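Local coordinates for ABC-type transport system, sugar-family extracellular solute-binding protein (Peptoclostridium difficile 630, PDB 6HNI) that binds tyrosine, probably for uptake by an ABC-type transporter, closing around the amino acid, and also has adhesive properties, at residues 88-91 with 95-98; 108-113 with 119-124; 188-193 with 202-207. The protein carries 1 engineered substitution. One frame throughout, in Å; residues are numbered along the deposited sequence.

Interaction 1 of 3, residues 88-91 with 95-98; sequences IFAI and SAQA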
ATOM      1  N   ILE A  88      18.502  -4.603  -4.131  1.00 10.72           N
ATOM      2  CA  ILE A  88      17.238  -5.220  -3.643  1.00 11.67           C
ATOM      3  C   ILE A  88      16.086  -4.239  -3.791  1.00 11.98           C
ATOM      4  O   ILE A  88      16.237  -3.088  -3.418  1.00 13.54           O
ATOM      5  CB  ILE A  88      17.406  -5.613  -2.181  1.00 10.61           C
ATOM      6  CG1 ILE A  88      18.419  -6.735  -2.039  1.00 12.51           C
ATOM      7  CG2 ILE A  88      16.037  -6.090  -1.597  1.00 10.92           C
ATOM      8  CD1 ILE A  88      18.894  -6.973  -0.619  1.00 15.40           C
ATOM      9  N   PHE A  89      15.044  -4.680  -4.455  1.00 11.54           N
ATOM     10  CA  PHE A  89      13.816  -3.894  -4.575  1.00 10.23           C
ATOM     11  C   PHE A  89      12.783  -4.564  -3.625  1.00  9.90           C
ATOM     12  O   PHE A  89      12.431  -5.715  -3.804  1.00 10.70           O
ATOM     13  CB  PHE A  89      13.329  -3.953  -6.021  1.00 11.53           C
ATOM     14  CG  PHE A  89      11.987  -3.307  -6.298  1.00 11.96           C
ATOM     15  CD1 PHE A  89      11.610  -2.097  -5.712  1.00 12.25           C
ATOM     16  CD2 PHE A  89      11.129  -3.901  -7.185  1.00 12.55           C
ATOM     17  CE1 PHE A  89      10.327  -1.561  -5.986  1.00 13.39           C
ATOM     18  CE2 PHE A  89       9.886  -3.358  -7.475  1.00 13.10           C
ATOM     19  CZ  PHE A  89       9.527  -2.167  -6.876  1.00 13.26           C
ATOM     20  N   ALA A  90      12.375  -3.747  -2.653  1.00  9.87           N
ATOM     21  CA  ALA A  90      11.448  -4.261  -1.566  1.00  9.86           C
ATOM     22  C   ALA A  90      10.098  -3.551  -1.685  1.00 10.40           C
ATOM     23  O   ALA A  90      10.000  -2.317  -1.679  1.00 12.33           O
ATOM     24  CB  ALA A  90      12.085  -4.042  -0.186  1.00 12.05           C
ATOM     25  N   ILE A  91       9.040  -4.386  -1.717  1.00  9.88           N
ATOM     26  CA  ILE A  91       7.708  -3.923  -1.965  1.00  9.55           C
ATOM     27  C   ILE A  91       6.909  -4.219  -0.687  1.00  9.92           C
ATOM     28  O   ILE A  91       6.632  -5.382  -0.416  1.00 12.01           O
ATOM     29  CB  ILE A  91       7.068  -4.633  -3.175  1.00 10.23           C
ATOM     30  CG1 ILE A  91       7.926  -4.424  -4.460  1.00 11.85           C
ATOM     31  CG2 ILE A  91       5.636  -4.205  -3.391  1.00 10.19           C
ATOM     32  CD1 ILE A  91       7.438  -5.324  -5.556  1.00 13.80           C
ATOM     33  N   SER A  95       8.370  -6.128   3.898  1.00 11.38           N
ATOM     34  CA  SER A  95       9.456  -6.635   3.061  1.00 10.26           C
ATOM     35  C   SER A  95      10.713  -5.747   3.128  1.00 10.46           C
ATOM     36  O   SER A  95      11.820  -6.260   3.186  1.00 11.74           O
ATOM     37  CB  SER A  95       8.937  -6.733   1.633  1.00 11.57           C
ATOM     38  OG  SER A  95       7.824  -7.619   1.486  1.00 12.31           O
ATOM     39  N   ALA A  96      10.488  -4.435   3.186  1.00 10.34           N
ATOM     40  CA  ALA A  96      11.571  -3.469   3.321  1.00 10.36           C
ATOM     41  C   ALA A  96      12.302  -3.557   4.633  1.00  9.89           C
ATOM     42  O   ALA A  96      13.509  -3.459   4.719  1.00 11.98           O
ATOM     43  CB  ALA A  96      11.061  -2.071   3.066  1.00 11.15           C
ATOM     44  N   GLN A  97      11.511  -3.700   5.724  1.00 10.58           N
ATOM     45  CA  GLN A  97      12.127  -3.833   7.035  1.00 10.45           C
ATOM     46  C   GLN A  97      13.007  -5.079   7.129  1.00 10.64           C
ATOM     47  O   GLN A  97      14.115  -5.018   7.697  1.00 12.55           O
ATOM     48  CB  GLN A  97      11.072  -3.833   8.171  1.00 10.44           C
ATOM     49  CG  GLN A  97      10.469  -2.483   8.350  1.00 11.08           C
ATOM     50  CD  GLN A  97       9.446  -2.489   9.495  1.00 12.89           C
ATOM     51  OE1 GLN A  97       8.525  -3.324   9.490  1.00 17.42           O
ATOM     52  NE2 GLN A  97       9.563  -1.515  10.388  1.00 15.57           N
ATOM     53  N   ALA A  98      12.528  -6.168   6.545  1.00 10.89           N
ATOM     54  CA  ALA A  98      13.318  -7.387   6.505  1.00 10.98           C
ATOM     55  C   ALA A  98      14.640  -7.213   5.704  1.00 10.84           C
ATOM     56  O   ALA A  98      15.660  -7.674   6.123  1.00 12.27           O
ATOM     57  CB  ALA A  98      12.523  -8.528   5.951  1.00 12.88           C
TER
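Ala90, near the C-terminal end of strand 87-91, and Ala96, in the first turn of helix 93-102, bring their backbones close together, CA to CA 5.0 Å. An approach this near needs small residues. The methyl of Ala90 points toward the helix and lies against its backbone, CB to Ala96 CA 3.6 Å, with the carbonyl carbon of Ser95 also in contact. Beside it the two methyls meet, Ala90 CB to Ala96 CB at 3.9 Å. Strand and helix are the first two elements of a beta-alpha-beta unit completed by strand 108-113, part of the parallel five-stranded sheet of one lobe of this periplasmic-binding-protein fold. At the strand end Ser95 turns its hydroxyl back to the chain: with OG opposite the carbonyl carbon and beside the backbone N (chi1 -61°), it lies 3.2 Å from Ile91 O and is also hydrogen-bonded to Ser92 OG. A short side chain with a hydroxyl suits this buried turn, where polar backbone atoms lie close by. The CB of Ile91 leaves on the side away from the helix, and CG1 of Ile91 rests 3.6 Å above the ring plane of Phe89, offset toward the rim.

Interaction 2 of 3, residues 108-113 with 119-124; sequences ILITAV and AGLVKT. With TYR (tyrosine), chain B.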
ATOM      1  N   ILE A 108      19.031  -0.793  -1.146  1.00 11.34           N
ATOM      2  CA  ILE A 108      17.655  -1.227  -1.111  1.00 10.47           C
ATOM      3  C   ILE A 108      16.790  -0.100  -1.633  1.00 11.55           C
ATOM      4  O   ILE A 108      16.863   1.015  -1.111  1.00 13.52           O
ATOM      5  CB  ILE A 108      17.247  -1.599   0.314  1.00 10.36           C
ATOM      6  CG1 ILE A 108      18.097  -2.754   0.869  1.00 10.92           C
ATOM      7  CG2 ILE A 108      15.750  -1.905   0.327  1.00 10.49           C
ATOM      8  CD1 ILE A 108      17.978  -2.853   2.411  1.00 11.81           C
ATOM      9  N   LEU A 109      15.993  -0.383  -2.647  1.00 11.32           N
ATOM     10  CA  LEU A 109      14.995   0.564  -3.124  1.00 11.49           C
ATOM     11  C   LEU A 109      13.652   0.010  -2.670  1.00 10.95           C
ATOM     12  O   LEU A 109      13.319  -1.109  -2.959  1.00 13.63           O
ATOM     13  CB  LEU A 109      15.022   0.722  -4.645  1.00 12.12           C
ATOM     14  CG  LEU A 109      16.194   1.616  -5.136  1.00 14.10           C
ATOM     15  CD1 LEU A 109      16.100   1.581  -6.609  1.00 18.25           C
ATOM     16  CD2 LEU A 109      16.075   3.044  -4.664  1.00 16.72           C
ATOM     17  N   ILE A 110      12.898   0.889  -2.031  1.00 10.36           N
ATOM     18  CA  ILE A 110      11.558   0.515  -1.499  1.00 10.01           C
ATOM     19  C   ILE A 110      10.493   1.123  -2.363  1.00 11.29           C
ATOM     20  O   ILE A 110      10.662   2.148  -3.041  1.00 12.56           O
ATOM     21  CB  ILE A 110      11.419   1.006  -0.024  1.00  9.90           C
ATOM     22  CG1 ILE A 110      11.317   2.490   0.089  1.00 11.23           C
ATOM     23  CG2 ILE A 110      12.527   0.414   0.800  1.00 10.80           C
ATOM     24  CD1 ILE A 110      11.232   3.100   1.486  1.00 11.81           C
ATOM     25  N   THR A 111       9.285   0.550  -2.264  1.00 10.94           N
ATOM     26  CA  THR A 111       8.087   1.171  -2.759  1.00  9.95           C
ATOM     27  C   THR A 111       6.919   0.654  -1.855  1.00 10.97           C
ATOM     28  O   THR A 111       7.102  -0.342  -1.105  1.00 11.64           O
ATOM     29  CB  THR A 111       7.737   0.843  -4.196  1.00 11.82           C
ATOM     30  OG1 THR A 111       6.684   1.723  -4.678  1.00 13.85           O
ATOM     31  CG2 THR A 111       7.395  -0.599  -4.444  1.00 12.04           C
ATOM     32  N   ALA A 112       5.803   1.362  -1.962  1.00 10.26           N
ATOM     33  CA  ALA A 112       4.555   0.967  -1.173  1.00 10.64           C
ATOM     34  C   ALA A 112       4.887   0.934   0.286  1.00 10.92           C
ATOM     35  O   ALA A 112       4.319   0.066   0.987  1.00 12.77           O
ATOM     36  CB  ALA A 112       4.034  -0.337  -1.667  1.00 12.16           C
ATOM     37  N   VAL A 113       5.683   1.859   0.766  1.00 10.27           N
ATOM     38  CA  VAL A 113       5.998   2.043   2.181  1.00 10.45           C
ATOM     39  C   VAL A 113       5.391   3.348   2.605  1.00 10.72           C
ATOM     40  O   VAL A 113       5.713   4.411   2.132  1.00 12.24           O
ATOM     41  CB  VAL A 113       7.507   2.038   2.443  1.00 11.23           C
ATOM     42  CG1 VAL A 113       7.863   2.454   3.865  1.00 11.39           C
ATOM     43  CG2 VAL A 113       8.073   0.696   2.100  1.00 10.44           C
ATOM     44  N   ALA A 119       9.145   3.474  10.001  1.00 12.70           N
ATOM     45  CA  ALA A 119       9.569   2.098   9.819  1.00 13.29           C
ATOM     46  C   ALA A 119      11.055   1.888  10.099  1.00 12.95           C
ATOM     47  O   ALA A 119      11.519   0.745  10.059  1.00 15.61           O
ATOM     48  CB  ALA A 119       9.241   1.614   8.420  1.00 14.07           C
ATOM     49  N   GLY A 120      11.788   2.960  10.390  1.00 13.70           N
ATOM     50  CA  GLY A 120      13.208   2.844  10.741  1.00 14.73           C
ATOM     51  C   GLY A 120      14.159   2.695   9.554  1.00 13.63           C
ATOM     52  O   GLY A 120      15.296   2.334   9.758  1.00 18.60           O
ATOM     53  N   LEU A 121      13.661   2.952   8.353  1.00 12.18           N
ATOM     54  CA  LEU A 121      14.466   2.685   7.107  1.00 12.69           C
ATOM     55  C   LEU A 121      15.374   3.816   6.712  1.00 12.97           C
ATOM     56  O   LEU A 121      16.384   3.543   6.036  1.00 14.47           O
ATOM     57  CB  LEU A 121      13.492   2.411   6.009  1.00 12.52           C
ATOM     58  CG  LEU A 121      12.579   1.155   6.181  1.00 12.61           C
ATOM     59  CD1 LEU A 121      11.471   1.120   5.164  1.00 14.79           C
ATOM     60  CD2 LEU A 121      13.383  -0.139   6.149  1.00 14.17           C
ATOM     61  N   VAL A 122      14.978   5.049   6.956  1.00 14.48           N
ATOM     62  CA  VAL A 122      15.707   6.246   6.535  1.00 14.14           C
ATOM     63  C   VAL A 122      15.701   7.208   7.691  1.00 15.65           C
ATOM     64  O   VAL A 122      14.737   7.189   8.520  1.00 16.56           O
ATOM     65  CB  VAL A 122      15.074   6.874   5.290  1.00 13.26           C
ATOM     66  CG1 VAL A 122      15.003   5.868   4.144  1.00 14.45           C
ATOM     67  CG2 VAL A 122      13.706   7.476   5.517  1.00 13.30           C
ATOM     68  N   LYS A 123      16.710   8.051   7.776  1.00 15.80           N
ATOM     69  CA  LYS A 123      16.748   9.080   8.824  1.00 17.78           C
ATOM     70  C   LYS A 123      15.813  10.242   8.541  1.00 16.95           C
ATOM     71  O   LYS A 123      15.087  10.664   9.439  1.00 18.30           O
ATOM     72  CB  LYS A 123      18.140   9.592   9.031  1.00 19.56           C
ATOM     73  CG  LYS A 123      19.059   8.518   9.600  1.00 24.43           C
ATOM     74  CD  LYS A 123      20.501   9.019   9.689  1.00 29.99           C
ATOM     75  CE  LYS A 123      21.426   7.845   9.935  1.00 37.31           C
ATOM     76  NZ  LYS A 123      22.790   8.307  10.291  1.00 46.25           N
ATOM     77  N   THR A 124      15.831  10.740   7.315  1.00 16.93           N
ATOM     78  CA  THR A 124      14.862  11.718   6.790  1.00 17.78           C
ATOM     79  C   THR A 124      14.497  11.321   5.356  1.00 16.83           C
ATOM     80  O   THR A 124      15.256  10.621   4.695  1.00 16.73           O
ATOM     81  CB  THR A 124      15.405  13.156   6.756  1.00 19.49           C
ATOM     82  OG1 THR A 124      16.365  13.300   5.715  1.00 23.82           O
ATOM     83  CG2 THR A 124      16.063  13.551   8.055  1.00 23.03           C
TER
HETATM   84  N   TYR B 401       1.388   0.967   2.541  1.00 10.93           N
HETATM   85  CA  TYR B 401       1.644  -0.466   2.777  1.00 10.93           C
HETATM   86  C   TYR B 401       2.982  -0.634   3.479  1.00 11.51           C
HETATM   87  O   TYR B 401       3.429  -1.767   3.612  1.00 11.91           O
HETATM   88  CB  TYR B 401       1.444  -1.325   1.512  1.00 10.40           C
HETATM   89  CG  TYR B 401       0.028  -1.337   1.040  1.00  9.31           C
HETATM   90  CD1 TYR B 401      -0.973  -1.968   1.835  1.00 10.39           C
HETATM   91  CD2 TYR B 401      -0.399  -0.714  -0.094  1.00 11.24           C
HETATM   92  CE1 TYR B 401      -2.289  -1.915   1.455  1.00 11.71           C
HETATM   93  CE2 TYR B 401      -1.717  -0.655  -0.491  1.00 10.99           C
HETATM   94  CZ  TYR B 401      -2.699  -1.273   0.318  1.00 11.01           C
HETATM   95  OH  TYR B 401      -4.028  -1.218  -0.056  1.00 12.96           O
HETATM   96  OXT TYR B 401       3.535   0.325   3.977  1.00 11.69           O
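Ile110 and Val113 both direct their side chains to Leu121, which rises from the loop after the strand to meet them. Along strand 108-113, Ile110 comes first: its CG1 branch sits between the backbone N and the carbonyl carbon (chi1 70°), and the extended chain carries CD1 to within 4.2 Å of Leu121 CD1, the two side chains crossing at a slant. Thr111 follows on the other side of the sheet, its OG1 hydrogen-bonded to Thr135. At Ala112 the chain turns a corner, with positive phi and psi (57° and 39°), and enters the ligand pocket, where Val113 CA is 3.5 Å from OXT of the bound tyrosine. Val113 then swings its side chain back from the pocket, and its CG1 meets Leu121 CD1 at 4.1 Å, tip to tip. Beta-branched isoleucine and valine suit extended backbone, and the forked end of Leu121 lets one methyl touch both; Leu121 also packs on Ala96 and Phe100 of helix 93-102. Polar bonds fix the loop nearby, Leu121 O to Thr130 OG1 and Ala119 O to Gln97 NE2, but the contact itself, buried and without a hydrogen bond across it, probably rests on the burial of apolar surface just behind the tyrosine-binding corner.

Interaction 3 of 3, residues 188-193 with 202-207; sequences VEKGIT and ISSLVG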
ATOM      1  N   VAL A 188     -14.122   4.084  15.628  1.00 14.13           N
ATOM      2  CA  VAL A 188     -14.138   2.785  16.308  1.00 13.66           C
ATOM      3  C   VAL A 188     -13.061   1.897  15.671  1.00 13.39           C
ATOM      4  O   VAL A 188     -13.124   1.611  14.465  1.00 14.32           O
ATOM      5  CB  VAL A 188     -15.513   2.117  16.163  1.00 15.05           C
ATOM      6  CG1 VAL A 188     -15.512   0.787  16.879  1.00 16.40           C
ATOM      7  CG2 VAL A 188     -16.604   3.014  16.716  1.00 16.77           C
ATOM      8  N   GLU A 189     -12.073   1.517  16.472  1.00 15.34           N
ATOM      9  CA  GLU A 189     -10.947   0.707  16.028  1.00 15.70           C
ATOM     10  C   GLU A 189     -11.137  -0.761  16.276  1.00 16.05           C
ATOM     11  O   GLU A 189     -11.683  -1.138  17.360  1.00 18.51           O
ATOM     12  CB  GLU A 189      -9.667   1.074  16.766  1.00 20.21           C
ATOM     13  CG  GLU A 189      -9.184   2.459  16.570  1.00 23.94           C
ATOM     14  CD  GLU A 189      -7.983   2.728  17.457  1.00 25.69           C
ATOM     15  OE1 GLU A 189      -6.956   2.011  17.365  1.00 31.72           O
ATOM     16  OE2 GLU A 189      -8.070   3.651  18.269  1.00 38.77           O
ATOM     17  N   LYS A 190     -10.698  -1.578  15.328  1.00 14.94           N
ATOM     18  CA  LYS A 190     -10.617  -3.011  15.543  1.00 15.14           C
ATOM     19  C   LYS A 190      -9.232  -3.487  15.109  1.00 14.18           C
ATOM     20  O   LYS A 190      -8.961  -3.737  13.929  1.00 15.98           O
ATOM     21  CB  LYS A 190     -11.740  -3.740  14.816  1.00 17.61           C
ATOM     22  CG  LYS A 190     -11.804  -5.236  15.041  1.00 21.57           C
ATOM     23  CD  LYS A 190     -12.073  -5.557  16.505  1.00 24.51           C
ATOM     24  CE  LYS A 190     -12.314  -7.054  16.748  1.00 31.05           C
ATOM     25  NZ  LYS A 190     -12.202  -7.452  18.179  1.00 33.56           N
ATOM     26  N   GLY A 191      -8.333  -3.556  16.074  1.00 15.46           N
ATOM     27  CA  GLY A 191      -7.012  -4.075  15.863  1.00 14.75           C
ATOM     28  C   GLY A 191      -6.995  -5.582  15.837  1.00 14.64           C
ATOM     29  O   GLY A 191      -7.501  -6.222  16.782  1.00 20.14           O
ATOM     30  N   ILE A 192      -6.416  -6.147  14.773  1.00 14.29           N
ATOM     31  CA  ILE A 192      -6.215  -7.593  14.637  1.00 14.63           C
ATOM     32  C   ILE A 192      -4.751  -7.906  14.296  1.00 13.55           C
ATOM     33  O   ILE A 192      -3.959  -6.985  14.042  1.00 15.78           O
ATOM     34  CB  ILE A 192      -7.162  -8.165  13.564  1.00 14.38           C
ATOM     35  CG1 ILE A 192      -6.815  -7.586  12.166  1.00 16.01           C
ATOM     36  CG2 ILE A 192      -8.637  -7.944  13.962  1.00 16.09           C
ATOM     37  CD1 ILE A 192      -7.518  -8.285  11.043  1.00 17.86           C
ATOM     38  N   THR A 193      -4.382  -9.184  14.319  1.00 14.01           N
ATOM     39  CA  THR A 193      -3.027  -9.615  13.975  1.00 16.34           C
ATOM     40  C   THR A 193      -2.966 -10.764  13.010  1.00 15.06           C
ATOM     41  O   THR A 193      -1.874 -11.045  12.531  1.00 19.67           O
ATOM     42  CB  THR A 193      -2.190 -10.009  15.213  1.00 20.13           C
ATOM     43  OG1 THR A 193      -2.861 -11.028  15.932  1.00 22.80           O
ATOM     44  CG2 THR A 193      -1.960  -8.832  16.114  1.00 22.59           C
ATOM     45  N   ILE A 202     -14.747  -7.543  11.279  1.00 12.94           N
ATOM     46  CA  ILE A 202     -15.730  -6.773  10.527  1.00 12.94           C
ATOM     47  C   ILE A 202     -17.156  -6.989  11.084  1.00 13.01           C
ATOM     48  O   ILE A 202     -17.917  -6.044  11.201  1.00 15.79           O
ATOM     49  CB  ILE A 202     -15.640  -6.949   8.988  1.00 14.72           C
ATOM     50  CG1 ILE A 202     -16.570  -6.035   8.191  1.00 16.96           C
ATOM     51  CG2 ILE A 202     -15.872  -8.379   8.564  1.00 14.91           C
ATOM     52  CD1 ILE A 202     -16.378  -4.542   8.412  1.00 21.05           C
ATOM     53  N   SER A 203     -17.468  -8.212  11.459  1.00 12.82           N
ATOM     54  CA  SER A 203     -18.799  -8.520  11.977  1.00 12.49           C
ATOM     55  C   SER A 203     -19.111  -7.720  13.237  1.00 13.64           C
ATOM     56  O   SER A 203     -20.250  -7.258  13.412  1.00 17.84           O
ATOM     57  CB  SER A 203     -18.912 -10.011  12.211  1.00 14.79           C
ATOM     58  OG  SER A 203     -18.765 -10.743  11.021  1.00 15.69           O
ATOM     59  N   SER A 204     -18.104  -7.513  14.073  1.00 14.26           N
ATOM     60  CA  SER A 204     -18.233  -6.791  15.331  1.00 14.64           C
ATOM     61  C   SER A 204     -18.431  -5.283  15.152  1.00 17.16           C
ATOM     62  O   SER A 204     -18.948  -4.591  16.071  1.00 21.70           O
ATOM     63  CB  SER A 204     -16.991  -7.038  16.214  1.00 19.44           C
ATOM     64  OG  SER A 204     -15.872  -6.251  15.851  1.00 21.25           O
ATOM     65  N   LEU A 205     -17.975  -4.763  14.017  1.00 16.84           N
ATOM     66  CA  LEU A 205     -18.158  -3.340  13.668  1.00 18.53           C
ATOM     67  C   LEU A 205     -19.568  -3.029  13.143  1.00 23.91           C
ATOM     68  O   LEU A 205     -20.006  -1.877  13.223  1.00 21.87           O
ATOM     69  CB  LEU A 205     -17.086  -2.900  12.699  1.00 18.12           C
ATOM     70  CG  LEU A 205     -15.685  -2.832  13.277  1.00 17.99           C
ATOM     71  CD1 LEU A 205     -14.667  -2.585  12.148  1.00 19.83           C
ATOM     72  CD2 LEU A 205     -15.590  -1.746  14.313  1.00 20.67           C
ATOM     73  N   VAL A 206     -20.295  -4.044  12.657  1.00 29.15           N
ATOM     74  CA  VAL A 206     -21.734  -3.900  12.309  1.00 26.76           C
ATOM     75  C   VAL A 206     -22.602  -3.441  13.481  1.00 26.11           C
ATOM     76  O   VAL A 206     -22.610  -4.031  14.565  1.00 34.11           O
ATOM     77  CB  VAL A 206     -22.329  -5.234  11.755  1.00 27.01           C
ATOM     78  CG1 VAL A 206     -23.839  -5.147  11.496  1.00 32.03           C
ATOM     79  CG2 VAL A 206     -21.614  -5.651  10.482  1.00 24.39           C
ATOM     80  N   GLY A 207     -23.408  -2.433  13.224  1.00 26.54           N
ATOM     81  CA  GLY A 207     -24.253  -1.860  14.213  1.00 29.89           C
ATOM     82  C   GLY A 207     -23.537  -0.766  14.910  1.00 25.51           C
ATOM     83  O   GLY A 207     -24.200  -0.012  15.598  1.00 33.73           O
TER
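Strand 186-192 and the end of helix 198-205 stand well apart here, their closest CA atoms, those of Lys190 and Leu205, being 7.8 Å from each other, a gap spanned by side chains. Leu205 reaches into it. With CG opposite the carbonyl carbon and beside the backbone N (chi1 -69°), the leucine spreads two methyls over the strand: CD2 touches Val188 CG1 at 3.6 Å, while CD1 lies 4.1 Å from Lys190 CB. Val188 and Leu205 run antiparallel alongside each other, methyl flank to methyl flank. Lys190 contributes its aliphatic part. It leaves the backbone with CG anti to N and bends at chi2 (63°), which carries CE to 3.8 Å from Ser204 OG. This is a contact of carbon with oxygen, as the serine hydroxyl is hydrogen-bonded to Gly201 O. A lysine suits this partly exposed margin, its CB packing on the leucine while CD and CE pass the serine hydroxyl; valine and leucine suit the more apolar side. The contact packs a helix on the edge strand of the second lobe's parallel sheet in a periplasmic-binding-protein fold. Strand 186-192 is bonded to strand 157-163 through Val160 and Tyr162, while Ile202 packs on Ile230 of helix 224-233.

From the N terminus, interaction 1 comes first and closes the short turn from strand 87-91 into helix 93-102. The chain runs on through that helix into strand 108-113, where interaction 2 closes the loop leaving the strand near the bound tyrosine. The two follow in series yet touch: their strands are neighbours in one parallel sheet, and Ala90 N to Leu109 O, at 2.8 Å, is a probable hydrogen bond between them. Much later, interaction 3 closes the connection from strand 186-192, at the edge of the other parallel sheet, to the helix packed on it, its centre about 29 Å from the centres of both others. None nests or crosses: interaction 1 joins strand and helix of the first sheet, 2 the following loop to that sheet, 3 a helix to the second.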